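Local coordinates for 1-deoxy-D-xylulose 5-phosphate reductoisomerase (Zymomonas mobilis, PDB 1R0K), which catalyses the NADPH-dependent rearrangement and reduction of 1-deoxy-D-xylulose 5-phosphate to 2-C-methyl-D-erythritol 4-phosphate, an early step of isoprenoid biosynthesis, at residues B[35-40]-B[84-89]; B[88-93]-B[107-112]; B[112-117]-B[144-149]; B[120-123]-B[127-130]. One frame throughout, in Å; residues are numbered along the deposited sequence.

Contact 1: B[35-40]-B[84-89]. With ACT (acetate ion), chain F.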
# COMPACT_ATOMS: atom_id res chain seq x y z
N ALA B 35 22.31 -4.31 -25.02
CA ALA B 35 23.30 -5.29 -24.60
C ALA B 35 22.79 -6.25 -23.55
O ALA B 35 21.92 -5.92 -22.74
CB ALA B 35 24.54 -4.58 -24.07
N LEU B 36 23.33 -7.47 -23.59
CA LEU B 36 23.00 -8.50 -22.62
C LEU B 36 24.36 -9.01 -22.17
O LEU B 36 25.27 -9.13 -22.98
CB LEU B 36 22.21 -9.64 -23.25
CG LEU B 36 20.81 -9.37 -23.80
CD1 LEU B 36 20.20 -10.70 -24.23
CD2 LEU B 36 19.94 -8.69 -22.74
N THR B 37 24.51 -9.28 -20.88
CA THR B 37 25.79 -9.79 -20.40
C THR B 37 25.56 -10.98 -19.50
O THR B 37 24.48 -11.14 -18.94
CB THR B 37 26.57 -8.74 -19.60
OG1 THR B 37 26.04 -8.67 -18.26
CG2 THR B 37 26.47 -7.37 -20.26
N ALA B 38 26.57 -11.82 -19.38
CA ALA B 38 26.51 -12.99 -18.52
C ALA B 38 27.89 -13.17 -17.92
O ALA B 38 28.82 -12.44 -18.26
CB ALA B 38 26.11 -14.22 -19.33
N ASN B 39 28.03 -14.13 -17.01
CA ASN B 39 29.31 -14.38 -16.37
C ASN B 39 30.03 -15.55 -17.05
O ASN B 39 31.11 -15.37 -17.61
CB ASN B 39 29.10 -14.68 -14.89
CG ASN B 39 30.41 -14.83 -14.13
OD1 ASN B 39 31.27 -13.94 -14.18
ND2 ASN B 39 30.57 -15.94 -13.43
N ARG B 40 29.43 -16.73 -17.00
CA ARG B 40 30.03 -17.91 -17.61
C ARG B 40 29.09 -18.73 -18.50
O ARG B 40 29.54 -19.62 -19.21
CB ARG B 40 30.62 -18.83 -16.52
CG ARG B 40 31.85 -18.26 -15.82
CD ARG B 40 32.36 -19.22 -14.75
NE ARG B 40 32.71 -20.53 -15.29
CZ ARG B 40 33.78 -20.78 -16.04
NH1 ARG B 40 34.62 -19.80 -16.35
NH2 ARG B 40 34.01 -22.00 -16.48
N ASP B 84 36.21 -4.99 -18.70
CA ASP B 84 36.02 -3.69 -19.35
C ASP B 84 34.83 -3.71 -20.30
O ASP B 84 34.09 -2.74 -20.40
CB ASP B 84 37.28 -3.28 -20.13
CG ASP B 84 38.50 -3.12 -19.23
OD1 ASP B 84 38.33 -2.67 -18.08
OD2 ASP B 84 39.62 -3.42 -19.69
N ALA B 85 34.65 -4.83 -21.00
CA ALA B 85 33.55 -4.97 -21.95
C ALA B 85 32.20 -4.79 -21.26
O ALA B 85 31.26 -4.25 -21.85
CB ALA B 85 33.61 -6.34 -22.62
N LEU B 86 32.12 -5.23 -20.01
CA LEU B 86 30.89 -5.10 -19.24
C LEU B 86 30.58 -3.63 -19.02
O LEU B 86 29.44 -3.18 -19.17
CB LEU B 86 31.02 -5.79 -17.87
CG LEU B 86 31.15 -7.31 -17.83
CD1 LEU B 86 31.34 -7.75 -16.38
CD2 LEU B 86 29.90 -7.96 -18.43
N VAL B 87 31.61 -2.87 -18.66
CA VAL B 87 31.43 -1.44 -18.44
C VAL B 87 31.00 -0.77 -19.74
O VAL B 87 30.09 0.05 -19.75
CB VAL B 87 32.72 -0.79 -17.91
CG1 VAL B 87 32.56 0.72 -17.84
CG2 VAL B 87 33.05 -1.35 -16.54
N GLU B 88 31.66 -1.13 -20.84
CA GLU B 88 31.32 -0.54 -22.13
C GLU B 88 29.88 -0.85 -22.50
O GLU B 88 29.15 0.02 -22.98
CB GLU B 88 32.27 -1.04 -23.21
CG GLU B 88 33.70 -0.55 -23.02
CD GLU B 88 34.67 -1.15 -24.03
OE1 GLU B 88 34.42 -1.03 -25.24
OE2 GLU B 88 35.68 -1.74 -23.59
N ALA B 89 29.45 -2.09 -22.28
CA ALA B 89 28.07 -2.47 -22.59
C ALA B 89 27.11 -1.58 -21.80
O ALA B 89 26.10 -1.12 -22.33
CB ALA B 89 27.83 -3.93 -22.24
C ACT F . 26.33 -16.90 -15.22
O ACT F . 26.32 -16.43 -16.44
OXT ACT F . 27.28 -17.53 -14.67
CH3 ACT F . 25.15 -16.73 -14.32
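Thr37 meets Leu86, and Ala35 meets Ala89, where strand 35-38 packs against helix 84-89. One branch of the leucine does most of the work: its CD2 comes to 3.6 Å from Thr37 CB and also touches the OG1 and CG2 branches, so the methyl rests in the fork of the threonine as the two side chains cross obliquely. A turn further along the helix, Ala89 CB sits 3.8 Å from Ala35 CB, and it lies 4.2 Å from Thr37 CG2. The threonine hydroxyl stands beside this contact and is satisfied elsewhere: with OG1 between the backbone N and the carbonyl carbon (chi1 79°), it is hydrogen-bonded to Gly11 N. Val58 of the adjoining strand 56-59 packs on Thr37, Leu86 and Ala89, completing this buried patch. The strand and helix axes run at 151° to each other, nearly antiparallel. Beyond the strand end, an acetate ion, probably from the crystallisation liquor, takes a hydrogen bond from Asn39 N to its O (2.9 Å) and one from Arg40 N to the same O (3.2 Å). Thr13 and Asn41 also bind it; with Arg40 they are predicted NADPH residues, consistent with a cofactor anion site after the second strand. A helix packed on a parallel sheet in this way is typical of the Rossmann fold.

Contact 2: B[88-93]-B[107-112]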
# COMPACT_ATOMS: atom_id res chain seq x y z
N GLU B 88 31.66 -1.13 -20.84
CA GLU B 88 31.32 -0.54 -22.13
C GLU B 88 29.88 -0.85 -22.50
O GLU B 88 29.15 0.02 -22.98
CB GLU B 88 32.27 -1.04 -23.21
CG GLU B 88 33.70 -0.55 -23.02
CD GLU B 88 34.67 -1.15 -24.03
OE1 GLU B 88 34.42 -1.03 -25.24
OE2 GLU B 88 35.68 -1.74 -23.59
N ALA B 89 29.45 -2.09 -22.28
CA ALA B 89 28.07 -2.47 -22.59
C ALA B 89 27.11 -1.58 -21.80
O ALA B 89 26.10 -1.12 -22.33
CB ALA B 89 27.83 -3.93 -22.24
N ALA B 90 27.45 -1.34 -20.53
CA ALA B 90 26.62 -0.52 -19.66
C ALA B 90 26.58 0.94 -20.10
O ALA B 90 25.71 1.71 -19.67
CB ALA B 90 27.14 -0.61 -18.22
N MET B 91 27.51 1.32 -20.96
CA MET B 91 27.59 2.69 -21.45
C MET B 91 27.06 2.83 -22.87
O MET B 91 27.18 3.89 -23.47
CB MET B 91 29.05 3.17 -21.40
CG MET B 91 29.61 3.29 -20.00
SD MET B 91 31.37 3.69 -20.00
CE MET B 91 31.32 5.44 -20.37
N MET B 92 26.46 1.76 -23.41
CA MET B 92 25.94 1.82 -24.77
C MET B 92 24.72 2.73 -24.94
O MET B 92 24.28 2.98 -26.06
CB MET B 92 25.65 0.40 -25.28
CG MET B 92 26.91 -0.40 -25.54
SD MET B 92 26.61 -2.03 -26.24
CE MET B 92 26.27 -1.60 -27.97
N GLY B 93 24.18 3.23 -23.83
CA GLY B 93 23.06 4.15 -23.92
C GLY B 93 21.62 3.70 -23.69
O GLY B 93 20.70 4.46 -23.96
N LEU B 107 30.03 -3.73 -9.60
CA LEU B 107 30.10 -2.31 -9.22
C LEU B 107 30.43 -1.35 -10.36
O LEU B 107 29.73 -0.35 -10.57
CB LEU B 107 31.10 -2.12 -8.08
CG LEU B 107 30.74 -2.72 -6.71
CD1 LEU B 107 31.87 -2.45 -5.73
CD2 LEU B 107 29.44 -2.11 -6.20
N LYS B 108 31.50 -1.64 -11.09
CA LYS B 108 31.94 -0.79 -12.19
C LYS B 108 30.89 -0.55 -13.27
O LYS B 108 30.66 0.59 -13.67
CB LYS B 108 33.19 -1.39 -12.84
CG LYS B 108 34.48 -1.11 -12.09
CD LYS B 108 34.85 0.35 -12.20
CE LYS B 108 36.23 0.61 -11.60
NZ LYS B 108 36.62 2.04 -11.77
N ALA B 109 30.26 -1.61 -13.75
CA ALA B 109 29.24 -1.49 -14.78
C ALA B 109 28.01 -0.78 -14.23
O ALA B 109 27.39 0.03 -14.92
CB ALA B 109 28.86 -2.86 -15.32
N THR B 110 27.66 -1.10 -12.99
CA THR B 110 26.50 -0.50 -12.35
C THR B 110 26.69 1.01 -12.24
O THR B 110 25.81 1.79 -12.60
CB THR B 110 26.26 -1.11 -10.95
OG1 THR B 110 25.99 -2.51 -11.09
CG2 THR B 110 25.08 -0.45 -10.26
N LEU B 111 27.85 1.43 -11.76
CA LEU B 111 28.13 2.85 -11.62
C LEU B 111 28.13 3.51 -12.99
O LEU B 111 27.59 4.61 -13.16
CB LEU B 111 29.48 3.08 -10.95
CG LEU B 111 29.89 4.55 -10.82
CD1 LEU B 111 28.76 5.36 -10.22
CD2 LEU B 111 31.14 4.65 -9.96
N ALA B 112 28.73 2.85 -13.98
CA ALA B 112 28.78 3.39 -15.33
C ALA B 112 27.36 3.66 -15.85
O ALA B 112 27.09 4.73 -16.39
CB ALA B 112 29.51 2.43 -16.27
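Met91 turns CG away from its carbonyl carbon and beside its backbone N (chi1 -65°), which lays that methylene 3.8 Å from Ala112 CB; a bend at chi3 (77°) then turns the terminal methyl aside from the extended chain. Ala90 has no torsion to choose: its CB points toward the other segment. It lands against Ala109, 3.4 Å from Ala109 O and 4.1 Å from Ala109 CB, and reaches Ala112 CB at 4.3 Å. These are van der Waals contacts of methyl and methylene groups with one another and, at Ala109 O, with the helix backbone, and they let the CA atoms of Ala90 and Ala109 come within 5.6 Å. In the Rossmann-like topology, helix 83-90 and helix 107-115 are neighbours covering the parallel sheet, linked through strand 96-99, which carries the chain back to the middle of the sheet beside strand 5-10. Small residues let the two helices lie close at this seam. On the outer side the packing is less enclosed: Met91 is exposed and also touches the side chain of Lys116. Helix 107-115 meets further cover away from the seam, where Leu107 and Leu111 pack on helix 365-385 and Lys108 forms a salt bridge with Glu366.

Contact 3: B[112-117]-B[144-149]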
# COMPACT_ATOMS: atom_id res chain seq x y z
N ALA B 112 28.73 2.85 -13.98
CA ALA B 112 28.78 3.39 -15.33
C ALA B 112 27.36 3.66 -15.85
O ALA B 112 27.09 4.73 -16.39
CB ALA B 112 29.51 2.43 -16.27
N ALA B 113 26.47 2.68 -15.69
CA ALA B 113 25.09 2.82 -16.12
C ALA B 113 24.41 3.99 -15.39
O ALA B 113 23.71 4.80 -16.00
CB ALA B 113 24.32 1.53 -15.85
N ILE B 114 24.62 4.06 -14.08
CA ILE B 114 24.03 5.14 -13.30
C ILE B 114 24.50 6.50 -13.82
O ILE B 114 23.70 7.43 -13.95
CB ILE B 114 24.38 5.01 -11.81
CG1 ILE B 114 23.59 3.84 -11.20
CG2 ILE B 114 24.09 6.31 -11.08
CD1 ILE B 114 23.94 3.54 -9.76
N ARG B 115 25.79 6.61 -14.13
CA ARG B 115 26.35 7.87 -14.62
C ARG B 115 25.77 8.33 -15.95
O ARG B 115 25.86 9.52 -16.29
CB ARG B 115 27.88 7.76 -14.69
CG ARG B 115 28.55 7.87 -13.32
CD ARG B 115 30.04 7.58 -13.38
NE ARG B 115 30.71 7.97 -12.14
CZ ARG B 115 31.98 7.68 -11.85
NH1 ARG B 115 32.73 7.00 -12.71
NH2 ARG B 115 32.51 8.09 -10.70
N LYS B 116 25.15 7.42 -16.70
CA LYS B 116 24.54 7.78 -17.98
C LYS B 116 23.26 8.56 -17.75
O LYS B 116 22.66 9.09 -18.68
CB LYS B 116 24.25 6.54 -18.82
CG LYS B 116 25.47 5.93 -19.46
CD LYS B 116 26.12 6.92 -20.41
CE LYS B 116 27.44 6.40 -20.93
NZ LYS B 116 28.08 7.38 -21.85
N GLY B 117 22.84 8.61 -16.49
CA GLY B 117 21.66 9.37 -16.13
C GLY B 117 20.27 8.95 -16.56
O GLY B 117 19.33 9.72 -16.38
N THR B 144 19.82 10.45 -12.37
CA THR B 144 19.46 9.08 -12.67
C THR B 144 18.18 8.65 -11.96
O THR B 144 17.91 9.05 -10.83
CB THR B 144 20.58 8.12 -12.23
OG1 THR B 144 21.83 8.58 -12.74
CG2 THR B 144 20.31 6.70 -12.74
N THR B 145 17.38 7.83 -12.64
CA THR B 145 16.17 7.30 -12.04
C THR B 145 16.59 5.93 -11.51
O THR B 145 16.81 5.01 -12.30
CB THR B 145 15.04 7.12 -13.06
OG1 THR B 145 14.66 8.40 -13.57
CG2 THR B 145 13.84 6.46 -12.40
N LEU B 146 16.72 5.81 -10.20
CA LEU B 146 17.13 4.55 -9.59
C LEU B 146 15.93 3.79 -9.02
O LEU B 146 15.23 4.29 -8.14
CB LEU B 146 18.15 4.82 -8.47
CG LEU B 146 18.80 3.58 -7.87
CD1 LEU B 146 19.73 2.95 -8.90
CD2 LEU B 146 19.58 3.97 -6.62
N LEU B 147 15.70 2.58 -9.53
CA LEU B 147 14.57 1.77 -9.07
C LEU B 147 15.07 0.46 -8.47
O LEU B 147 15.67 -0.36 -9.17
CB LEU B 147 13.63 1.49 -10.25
CG LEU B 147 13.19 2.74 -11.01
CD1 LEU B 147 12.51 2.35 -12.33
CD2 LEU B 147 12.25 3.57 -10.13
N PRO B 148 14.84 0.25 -7.16
CA PRO B 148 15.27 -0.97 -6.48
C PRO B 148 14.46 -2.18 -6.92
O PRO B 148 13.23 -2.13 -6.98
CB PRO B 148 15.05 -0.63 -5.01
CG PRO B 148 13.82 0.26 -5.06
CD PRO B 148 14.12 1.16 -6.25
N VAL B 149 15.16 -3.27 -7.22
CA VAL B 149 14.54 -4.50 -7.71
C VAL B 149 14.14 -5.54 -6.66
O VAL B 149 13.10 -6.19 -6.80
CB VAL B 149 15.46 -5.18 -8.74
CG1 VAL B 149 14.91 -6.54 -9.14
CG2 VAL B 149 15.59 -4.28 -9.97
O HOH W 1 16.37 9.80 -15.48
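Thr144 and Ile114 share the hydrogen bond that joins the C-terminal part of helix 107-115, one of the helices covering the parallel Rossmann sheet, to the entry of strand 145-148, outermost in this chain's sheet. Thr144 OG1 donates to Ile114 O over 2.5 Å, a short distance whose exact value is doubtful, with a C=O...donor angle of 141° and the donor tilted 27° from the carbonyl plane. The hydroxyl gets there because OG1 is placed anti to the carbonyl carbon and beside the backbone N (chi1 -50°). Gly117 N grips the same oxygen at 2.9 Å from the opposite face. Gly117, whose phi is positive, is the first residue to leave helical geometry.

Among carbon contacts, the Ile114 CG2 methyl packs beside the hydroxyl, 3.6 Å from Thr144 OG1, the two side chains crossing at about a right angle. The apolar pair is Ile114 CD1 with Leu146 CD1, at 4.3 Å; Met135, Ala138 and Val139 of helix 132-142 also pack on Ile114. Water gives a third kind of link, lying 2.9 Å from Thr145 OG1 and within hydrogen-bonding reach of Gly117 O.

A valine in place of Thr144 would probably keep much of this packing but leave Ile114 O with Gly117 N as the remaining one of its two donors. A polar side chain thus serves a main-chain acceptor, and a light methyl contact to Leu146 adds to it.

Contact 4: B[120-123]-B[127-130]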
# COMPACT_ATOMS: atom_id res chain seq x y z
N VAL B 120 17.87 3.05 -14.12
CA VAL B 120 18.60 1.88 -13.69
C VAL B 120 17.81 1.09 -12.66
O VAL B 120 17.49 1.60 -11.59
CB VAL B 120 19.96 2.26 -13.05
CG1 VAL B 120 20.72 1.00 -12.64
CG2 VAL B 120 20.78 3.08 -14.04
N ALA B 121 17.46 -0.15 -13.01
CA ALA B 121 16.74 -1.03 -12.09
C ALA B 121 17.89 -1.73 -11.37
O ALA B 121 18.65 -2.49 -11.98
CB ALA B 121 15.87 -2.03 -12.87
N LEU B 122 18.03 -1.47 -10.07
CA LEU B 122 19.13 -2.02 -9.29
C LEU B 122 18.87 -3.30 -8.51
O LEU B 122 18.03 -3.32 -7.60
CB LEU B 122 19.66 -0.95 -8.33
CG LEU B 122 20.83 -1.33 -7.42
CD1 LEU B 122 22.03 -1.73 -8.27
CD2 LEU B 122 21.19 -0.15 -6.52
N ALA B 123 19.60 -4.35 -8.86
CA ALA B 123 19.50 -5.64 -8.20
C ALA B 123 20.81 -5.94 -7.45
O ALA B 123 20.80 -6.56 -6.39
CB ALA B 123 19.21 -6.73 -9.22
N SER B 127 26.42 -2.54 -4.56
CA SER B 127 26.29 -1.15 -4.95
C SER B 127 25.86 -0.25 -3.79
O SER B 127 26.41 0.83 -3.60
CB SER B 127 25.29 -1.01 -6.10
OG SER B 127 25.80 -1.60 -7.28
N LEU B 128 24.88 -0.70 -3.00
CA LEU B 128 24.41 0.12 -1.89
C LEU B 128 24.94 -0.33 -0.53
O LEU B 128 25.06 0.46 0.40
CB LEU B 128 22.88 0.16 -1.87
CG LEU B 128 22.28 0.73 -3.16
CD1 LEU B 128 20.76 0.80 -3.03
CD2 LEU B 128 22.86 2.11 -3.43
N VAL B 129 25.27 -1.61 -0.42
CA VAL B 129 25.80 -2.12 0.83
C VAL B 129 27.23 -1.63 1.04
O VAL B 129 27.58 -1.11 2.09
CB VAL B 129 25.81 -3.66 0.85
CG1 VAL B 129 26.58 -4.16 2.08
CG2 VAL B 129 24.39 -4.19 0.88
N SER B 130 28.05 -1.80 0.01
CA SER B 130 29.45 -1.41 0.11
C SER B 130 29.79 -0.03 -0.43
O SER B 130 30.67 0.65 0.10
CB SER B 130 30.31 -2.46 -0.61
OG SER B 130 30.03 -3.76 -0.09
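Leu122 faces Ser127 and Leu128 across a short stretch of chain: strand 120-122 ends, a short connection follows, and the chain enters helix 126-129. The closest CA atoms, those of Leu122 and Ser127, remain 8.4 Å apart, so the space between the backbones is bridged by side chains. Leu122 spans it by keeping CG anti to the backbone N (chi1 -180°), which extends the side chain outward from the strand and sends its two methyls to different partners.

The CD2 branch meets the side chain of Leu128 at a slant and lies 3.6 Å from both Leu128 CG and CD1, the closest packing between the segments. The CD1 branch goes to the serine, 3.9 Å from Ser127 OG and 4.0 Å from Ser127 CB, and touches the serine oxygen only by packing. Ser127 OG finds its polar partner in Asn124 OD1, a hydrogen bond between the helix and the connection that leads into it. Thr110 and Leu107 of helix 107-115 crowd the serine further, and Leu228 of helix 216-229 backs Leu128.

Replacing Leu122 by an alanine would probably open a gap between strand and helix and leave Leu128 without the methyl that packs on it. The contact lies at the C-terminal end of strand 119-122 of the parallel Rossmann sheet, where such folds place binding loops. Between its segments come Asn124, Lys125 and Glu126, predicted to bind NADPH or substrate. A branched aliphatic side chain fills the space between strand and helix, while asparagine satisfies the serine oxygen, consistent with holding that connection in place.

Contacts 1 and 4 are fully buried, each pressing side chains of the parallel sheet against a helix, whereas contacts 2 and 3 are only partly enclosed. Helix 83-90 serves contacts 1 and 2, and helix 107-115 serves contacts 2 and 3, so the three form a chain across one flank of the sheet. Contact 4 lies inside the loop closed by contact 3, on the strand neighbouring its edge strand. Carbon packing dominates in 1, 2 and 4, with alanines and a methionine between helices, and alanine, threonine or serine beside leucine where strands meet helices. Contact 3 adds a hydroxyl-to-carbonyl hydrogen bond. In 1 and 4 the polar atoms are satisfied from outside the contacting segments.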